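Purine nucleosidase, (IunH-1) (Sulfolobus solfataricus, PDB 3T8J) is a purine nucleosidase by name, a member of the nucleosidase superfamily built on a largely parallel beta sheet flanked by helices, with a bound sodium ion. Local coordinates at residues 5-10 / 124-129; 104-109 / 128-133. All blocks are in the same frame, centred on the assembly; numbering follows the deposited sequence. Where two conformers were deposited one is given.

Interaction 1: 5-10 / 124-129; sequences IIDCDT and LTNLAL. With NA (sodium ion), chain B.
Beside the sodium site at the C-terminal end of strand 3-8, Asp7 reaches across to Asn126 in the first turn of helix 125-133, and the contact shows how a strand end and a helix start can be joined by two polar routes from one carboxylate. The direct route is a hydrogen bond from Asn126 ND2 to Asp7 OD1, 3.0 Å long and nearly straight (172° at the hydrogen). The donor arrives on the syn lone pair of OD1, which lies almost in the plane of the amide, while the carboxylate itself is turned 81° against that plane. Asp7 can present its oxygens in this way because its CG stands anti to the backbone N (chi1 -171°). The second route runs through a water, which donates to Asp7 OD2 at 2.6 Å and accepts from the backbone N of Asn126 at 2.8 Å, occupying an amide near the start of the helix. Both side chains are buried and have further partners: Thr32 OG1 also bonds Asp7 OD1, and Asn126 OD1 takes the backbone N of Ala64, which fixes the rotation of the amide. Two residues after Asp7, Asp9 OD2 binds the sodium ion at 2.3 Å, with Asp14, Ile121, Ser122 and a water, at 2.4 Å from the ion, completing the shell. Ser122 OG also bonds the carbonyl of Asp7, tying strand and metal site together. A cluster of aspartates running from the end of the first strand into the following helix, with a metal held at the C-terminal edge of the parallel sheet, is characteristic of the nucleosidase fold.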
ATOM      1  N   ILE A   5     -30.256   3.141  19.604  1.00 19.13           N
ATOM      2  CA  ILE A   5     -30.430   2.821  18.175  1.00 19.55           C
ATOM      3  C   ILE A   5     -29.730   1.500  17.929  1.00 18.93           C
ATOM      4  O   ILE A   5     -28.614   1.275  18.409  1.00 20.10           O
ATOM      5  CB  ILE A   5     -29.785   3.877  17.270  1.00 19.78           C
ATOM      6  CG1 ILE A   5     -30.505   5.196  17.399  1.00 20.37           C
ATOM      7  CG2 ILE A   5     -29.715   3.388  15.803  1.00 21.29           C
ATOM      8  CD1 ILE A   5     -29.857   6.353  16.581  1.00 23.97           C
ATOM      9  N   ILE A   6     -30.382   0.604  17.162  1.00 18.99           N
ATOM     10  CA  ILE A   6     -29.725  -0.625  16.728  1.00 20.18           C
ATOM     11  C   ILE A   6     -29.536  -0.553  15.217  1.00 19.95           C
ATOM     12  O   ILE A   6     -30.475  -0.284  14.486  1.00 20.08           O
ATOM     13  CB  ILE A   6     -30.508  -1.913  17.185  1.00 21.11           C
ATOM     14  CG1 ILE A   6     -29.748  -3.193  16.807  1.00 20.94           C
ATOM     15  CG2 ILE A   6     -31.931  -1.948  16.672  1.00 22.67           C
ATOM     16  CD1 ILE A   6     -30.394  -4.470  17.402  1.00 22.78           C
ATOM     17  N   ASP A   7     -28.299  -0.776  14.772  1.00 19.69           N
ATOM     18  CA  ASP A   7     -27.898  -0.674  13.364  1.00 19.93           C
ATOM     19  C   ASP A   7     -27.628  -2.077  12.836  1.00 20.53           C
ATOM     20  O   ASP A   7     -26.752  -2.779  13.339  1.00 20.99           O
ATOM     21  CB  ASP A   7     -26.667   0.241  13.248  1.00 19.81           C
ATOM     22  CG  ASP A   7     -26.300   0.576  11.797  1.00 23.24           C
ATOM     23  OD1 ASP A   7     -27.031   1.325  11.095  1.00 22.70           O
ATOM     24  OD2 ASP A   7     -25.246   0.066  11.320  1.00 26.77           O
ATOM     25  N   CYS A   8     -28.419  -2.460  11.828  1.00 20.05           N
ATOM     26  CA  CYS A   8     -28.581  -3.852  11.371  1.00 20.48           C
ATOM     27  C   CYS A   8     -28.341  -4.054   9.864  1.00 20.30           C
ATOM     28  O   CYS A   8     -28.957  -3.379   9.028  1.00 20.69           O
ATOM     29  CB  CYS A   8     -30.022  -4.312  11.645  1.00 21.46           C
ATOM     30  SG  CYS A   8     -30.475  -4.337  13.364  1.00 23.87           S
ATOM     31  N   ASP A   9     -27.492  -5.040   9.524  1.00 20.33           N
ATOM     32  CA  ASP A   9     -27.451  -5.664   8.187  1.00 20.59           C
ATOM     33  C   ASP A   9     -28.247  -6.959   8.310  1.00 21.65           C
ATOM     34  O   ASP A   9     -27.708  -8.048   8.382  1.00 22.42           O
ATOM     35  CB  ASP A   9     -26.018  -5.878   7.633  1.00 19.45           C
ATOM     36  CG  ASP A   9     -25.089  -6.726   8.528  1.00 20.72           C
ATOM     37  OD1 ASP A   9     -24.167  -7.373   7.973  1.00 20.16           O
ATOM     38  OD2 ASP A   9     -25.193  -6.715   9.785  1.00 22.15           O
ATOM     39  N   THR A  10     -29.557  -6.786   8.420  1.00 22.11           N
ATOM     40  CA  THR A  10     -30.402  -7.683   9.221  1.00 22.73           C
ATOM     41  C   THR A  10     -30.386  -9.153   8.818  1.00 23.18           C
ATOM     42  O   THR A  10     -30.897  -9.513   7.754  1.00 24.48           O
ATOM     43  CB  THR A  10     -31.875  -7.234   9.147  1.00 22.41           C
ATOM     44  OG1 THR A  10     -31.977  -5.791   9.118  1.00 22.95           O
ATOM     45  CG2 THR A  10     -32.669  -7.814  10.329  1.00 24.41           C
ATOM     46  N   LEU A 124     -20.041  -0.181   9.563  1.00 16.47           N
ATOM     47  CA  LEU A 124     -20.159   1.091  10.264  1.00 17.10           C
ATOM     48  C   LEU A 124     -20.505   2.321   9.386  1.00 16.49           C
ATOM     49  O   LEU A 124     -20.425   3.486   9.804  1.00 16.97           O
ATOM     50  CB  LEU A 124     -18.874   1.312  11.078  1.00 17.05           C
ATOM     51  CG  LEU A 124     -18.688   0.372  12.282  1.00 18.70           C
ATOM     52  CD1 LEU A 124     -17.230   0.401  12.822  1.00 19.22           C
ATOM     53  CD2 LEU A 124     -19.613   0.711  13.433  1.00 20.17           C
ATOM     54  N   THR A 125     -20.954   2.055   8.166  1.00 16.24           N
ATOM     55  CA  THR A 125     -21.193   3.100   7.177  1.00 16.51           C
ATOM     56  C   THR A 125     -22.168   4.196   7.647  1.00 16.94           C
ATOM     57  O   THR A 125     -21.920   5.369   7.395  1.00 17.89           O
ATOM     58  CB  THR A 125     -21.644   2.468   5.823  1.00 16.73           C
ATOM     59  OG1 THR A 125     -20.805   1.339   5.543  1.00 16.36           O
ATOM     60  CG2 THR A 125     -21.530   3.502   4.712  1.00 17.88           C
ATOM     61  N   ASN A 126     -23.292   3.828   8.271  1.00 17.38           N
ATOM     62  CA  ASN A 126     -24.275   4.842   8.686  1.00 17.51           C
ATOM     63  C   ASN A 126     -23.735   5.734   9.792  1.00 17.47           C
ATOM     64  O   ASN A 126     -23.973   6.943   9.778  1.00 19.07           O
ATOM     65  CB  ASN A 126     -25.587   4.213   9.155  1.00 18.37           C
ATOM     66  CG  ASN A 126     -26.372   3.597   8.034  1.00 19.39           C
ATOM     67  OD1 ASN A 126     -26.308   4.060   6.913  1.00 20.73           O
ATOM     68  ND2 ASN A 126     -27.144   2.551   8.352  1.00 20.45           N
ATOM     69  N   LEU A 127     -23.042   5.129  10.769  1.00 16.99           N
ATOM     70  CA  LEU A 127     -22.484   5.947  11.877  1.00 17.69           C
ATOM     71  C   LEU A 127     -21.404   6.867  11.342  1.00 18.12           C
ATOM     72  O   LEU A 127     -21.289   8.025  11.802  1.00 18.51           O
ATOM     73  CB  LEU A 127     -21.990   5.068  13.027  1.00 17.34           C
ATOM     74  CG  LEU A 127     -21.450   5.791  14.268  1.00 18.15           C
ATOM     75  CD1 LEU A 127     -22.549   6.619  14.902  1.00 18.78           C
ATOM     76  CD2 LEU A 127     -20.913   4.767  15.274  1.00 20.00           C
ATOM     77  N   ALA A 128     -20.556   6.393  10.432  1.00 17.62           N
ATOM     78  CA  ALA A 128     -19.547   7.237   9.816  1.00 17.37           C
ATOM     79  C   ALA A 128     -20.166   8.405   9.065  1.00 18.15           C
ATOM     80  O   ALA A 128     -19.704   9.537   9.214  1.00 19.41           O
ATOM     81  CB  ALA A 128     -18.626   6.421   8.878  1.00 17.23           C
ATOM     82  N   LEU A 129     -21.185   8.153   8.244  1.00 18.44           N
ATOM     83  CA  LEU A 129     -21.841   9.224   7.495  0.50 19.44           C
ATOM     84  C   LEU A 129     -22.491  10.259   8.436  1.00 19.80           C
ATOM     85  O   LEU A 129     -22.382  11.456   8.197  1.00 21.19           O
ATOM     86  CB  LEU A 129     -22.846   8.646   6.480  0.50 20.43           C
ATOM     87  CG  LEU A 129     -23.345   9.608   5.398  0.50 22.60           C
ATOM     88  CD1 LEU A 129     -22.224  10.433   4.783  0.50 25.60           C
ATOM     89  CD2 LEU A 129     -24.083   8.827   4.314  0.50 24.80           C
TER
HETATM   90 NA    NA B 401     -25.386  -6.893  12.051  1.00 24.44          NA
HETATM   91  O   HOH W   1     -23.582   1.627  10.023  1.00 15.78           O
HETATM   92  O   HOH W   2     -25.155  -9.231  11.895  1.00 21.68           O

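Interaction 2: 104-109 / 128-133; sequences AIIDLA and ALAYLL
Ala130 is the first residue of segment 128-133 to meet helix 104-109, and it does so at the closest backbone approach, its CA lying 6.1 Å from the CA of Ile106. Its methyl CB sits against the branch point of Ile105, 3.8 Å from CG2 and nearly as close to CB. Ile106 runs past the same methyl from a direction roughly at right angles to that of Ile105; its CG1 passes 4.2 Å from Ala130 CB and its CD1 comes to 3.7 Å from the Ala130 carbonyl oxygen. One turn later Leu133 takes up the end of the same isoleucine: Ile106 CD1 touches Leu133 CB at 3.7 Å, the two side chains lying roughly at right angles. Ile106 extends this far because CD1 continues outward from CG1 (chi2 164°). The short helix axes cross at -66° with a closest approach of 9.4 Å, so the touching surface is confined to these few residues. Ile137 of helix 137-140 also packs on Ala130, while Leu133 meets Leu129 of the second subunit. Aliphatic carbons carry the contact, the Ala130 carbonyl oxygen being the one polar atom they touch, which implies cohesion through van der Waals packing and hydrophobic burial; the short side chain of Ala130 lets Ile106 come up to the helix backbone, while Ile105 rests on the methyl.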
ATOM      1  N   ALA A 104     -31.316  10.483  10.443  1.00 21.94           N
ATOM      2  CA  ALA A 104     -32.059  10.051  11.625  1.00 22.20           C
ATOM      3  C   ALA A 104     -31.164   9.933  12.860  1.00 22.35           C
ATOM      4  O   ALA A 104     -31.551  10.314  13.961  1.00 23.07           O
ATOM      5  CB  ALA A 104     -32.781   8.719  11.360  1.00 22.79           C
ATOM      6  N   ILE A 105     -29.963   9.403  12.683  1.00 21.03           N
ATOM      7  CA  ILE A 105     -28.985   9.304  13.799  1.00 20.51           C
ATOM      8  C   ILE A 105     -28.668  10.687  14.369  1.00 21.34           C
ATOM      9  O   ILE A 105     -28.661  10.856  15.583  1.00 21.73           O
ATOM     10  CB  ILE A 105     -27.700   8.568  13.351  1.00 19.92           C
ATOM     11  CG1 ILE A 105     -27.999   7.097  13.043  1.00 20.47           C
ATOM     12  CG2 ILE A 105     -26.586   8.678  14.430  1.00 20.87           C
ATOM     13  CD1 ILE A 105     -26.909   6.409  12.190  1.00 21.39           C
ATOM     14  N   ILE A 106     -28.454  11.671  13.493  1.00 20.45           N
ATOM     15  CA  ILE A 106     -28.182  13.040  13.963  1.00 21.92           C
ATOM     16  C   ILE A 106     -29.383  13.600  14.747  1.00 22.90           C
ATOM     17  O   ILE A 106     -29.217  14.151  15.853  1.00 24.22           O
ATOM     18  CB  ILE A 106     -27.801  13.944  12.781  1.00 22.95           C
ATOM     19  CG1 ILE A 106     -26.446  13.544  12.199  1.00 23.47           C
ATOM     20  CG2 ILE A 106     -27.749  15.425  13.217  1.00 25.00           C
ATOM     21  CD1 ILE A 106     -26.184  14.118  10.807  1.00 25.17           C
ATOM     22  N   ASP A 107     -30.595  13.440  14.212  1.00 23.73           N
ATOM     23  CA  ASP A 107     -31.796  13.936  14.884  1.00 25.16           C
ATOM     24  C   ASP A 107     -31.979  13.300  16.267  1.00 25.06           C
ATOM     25  O   ASP A 107     -32.314  13.978  17.240  1.00 25.21           O
ATOM     26  CB  ASP A 107     -33.022  13.671  14.011  1.00 26.51           C
ATOM     27  CG  ASP A 107     -33.134  14.638  12.827  1.00 31.64           C
ATOM     28  OD1 ASP A 107     -32.457  15.686  12.824  1.00 34.02           O
ATOM     29  OD2 ASP A 107     -33.949  14.360  11.909  1.00 35.35           O
ATOM     30  N   LEU A 108     -31.778  11.988  16.342  1.00 24.12           N
ATOM     31  CA  LEU A 108     -31.957  11.215  17.574  1.00 24.08           C
ATOM     32  C   LEU A 108     -30.857  11.531  18.611  1.00 24.21           C
ATOM     33  O   LEU A 108     -31.120  11.565  19.820  1.00 24.99           O
ATOM     34  CB  LEU A 108     -32.072   9.718  17.253  1.00 24.36           C
ATOM     35  CG  LEU A 108     -33.405   9.374  16.600  1.00 24.34           C
ATOM     36  CD1 LEU A 108     -33.291   8.016  15.878  1.00 25.02           C
ATOM     37  CD2 LEU A 108     -34.552   9.413  17.593  1.00 24.79           C
ATOM     38  N   ALA A 109     -29.645  11.783  18.133  1.00 23.38           N
ATOM     39  CA  ALA A 109     -28.543  12.197  19.003  1.00 23.30           C
ATOM     40  C   ALA A 109     -28.858  13.537  19.647  1.00 24.94           C
ATOM     41  O   ALA A 109     -28.500  13.780  20.798  1.00 26.50           O
ATOM     42  CB  ALA A 109     -27.217  12.246  18.204  1.00 22.91           C
ATOM     43  N   ALA A 128     -20.556   6.393  10.432  1.00 17.62           N
ATOM     44  CA  ALA A 128     -19.547   7.237   9.816  1.00 17.37           C
ATOM     45  C   ALA A 128     -20.166   8.405   9.065  1.00 18.15           C
ATOM     46  O   ALA A 128     -19.704   9.537   9.214  1.00 19.41           O
ATOM     47  CB  ALA A 128     -18.626   6.421   8.878  1.00 17.23           C
ATOM     48  N   LEU A 129     -21.185   8.153   8.244  1.00 18.44           N
ATOM     49  CA  LEU A 129     -21.841   9.224   7.495  0.50 19.44           C
ATOM     50  C   LEU A 129     -22.491  10.259   8.436  1.00 19.80           C
ATOM     51  O   LEU A 129     -22.382  11.456   8.197  1.00 21.19           O
ATOM     52  CB  LEU A 129     -22.846   8.646   6.480  0.50 20.43           C
ATOM     53  CG  LEU A 129     -23.345   9.608   5.398  0.50 22.60           C
ATOM     54  CD1 LEU A 129     -22.224  10.433   4.783  0.50 25.60           C
ATOM     55  CD2 LEU A 129     -24.083   8.827   4.314  0.50 24.80           C
ATOM     56  N   ALA A 130     -23.141   9.796   9.512  1.00 18.98           N
ATOM     57  CA  ALA A 130     -23.720  10.702  10.489  1.00 19.08           C
ATOM     58  C   ALA A 130     -22.624  11.588  11.106  1.00 19.94           C
ATOM     59  O   ALA A 130     -22.803  12.813  11.248  1.00 20.36           O
ATOM     60  CB  ALA A 130     -24.473   9.905  11.582  1.00 19.54           C
ATOM     61  N   TYR A 131     -21.503  10.980  11.500  1.00 19.08           N
ATOM     62  CA  TYR A 131     -20.364  11.748  12.085  1.00 20.04           C
ATOM     63  C   TYR A 131     -19.849  12.792  11.095  1.00 21.34           C
ATOM     64  O   TYR A 131     -19.579  13.931  11.480  1.00 23.05           O
ATOM     65  CB  TYR A 131     -19.220  10.816  12.526  1.00 20.06           C
ATOM     66  CG  TYR A 131     -17.965  11.566  12.865  1.00 21.13           C
ATOM     67  CD1 TYR A 131     -17.873  12.237  14.060  1.00 21.83           C
ATOM     68  CD2 TYR A 131     -16.931  11.684  11.949  1.00 21.16           C
ATOM     69  CE1 TYR A 131     -16.743  12.994  14.352  1.00 23.64           C
ATOM     70  CE2 TYR A 131     -15.807  12.421  12.225  1.00 23.44           C
ATOM     71  CZ  TYR A 131     -15.721  13.068  13.430  1.00 25.52           C
ATOM     72  OH  TYR A 131     -14.601  13.851  13.753  1.00 27.10           O
ATOM     73  N   LEU A 132     -19.657  12.388   9.838  1.00 22.26           N
ATOM     74  CA  LEU A 132     -19.118  13.277   8.814  1.00 24.42           C
ATOM     75  C   LEU A 132     -20.004  14.518   8.622  1.00 25.41           C
ATOM     76  O   LEU A 132     -19.481  15.645   8.431  1.00 27.08           O
ATOM     77  CB  LEU A 132     -18.925  12.538   7.475  1.00 24.75           C
ATOM     78  CG  LEU A 132     -17.813  11.482   7.451  1.00 25.51           C
ATOM     79  CD1 LEU A 132     -17.988  10.586   6.195  1.00 26.52           C
ATOM     80  CD2 LEU A 132     -16.460  12.144   7.490  1.00 28.51           C
ATOM     81  N   LEU A 133     -21.324  14.336   8.697  1.00 25.36           N
ATOM     82  CA  LEU A 133     -22.267  15.447   8.579  1.00 26.32           C
ATOM     83  C   LEU A 133     -22.373  16.303   9.853  1.00 26.63           C
ATOM     84  O   LEU A 133     -22.670  17.502   9.754  1.00 30.03           O
ATOM     85  CB  LEU A 133     -23.633  14.924   8.189  1.00 26.97           C
ATOM     86  CG  LEU A 133     -23.637  14.407   6.761  1.00 29.49           C
ATOM     87  CD1 LEU A 133     -24.778  13.440   6.543  1.00 32.89           C
ATOM     88  CD2 LEU A 133     -23.696  15.575   5.766  1.00 31.79           C
TER

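Overall arrangement
Helix 125-133 serves both contacts, and the comparison illustrates how one helix can change its chemistry along its length. Interaction 1 uses its first turn, in the buried interior beside the metal-bearing strand end, where paired polar groups and a water do the joining. Interaction 2 uses its later part, is partly buried and depends mainly on aliphatic side chains; its centre lies about 18 Å from the centre of the chain, that of interaction 1 about 9 Å. The centres are about 10 Å apart, yet the contacts touch: Ile105 CD1 packs on Asn126 O at 3.8 Å, and Ile5 CD1 on Leu108 CD1 at 3.9 Å, the latter linking strand 3-8 to helix 101-111.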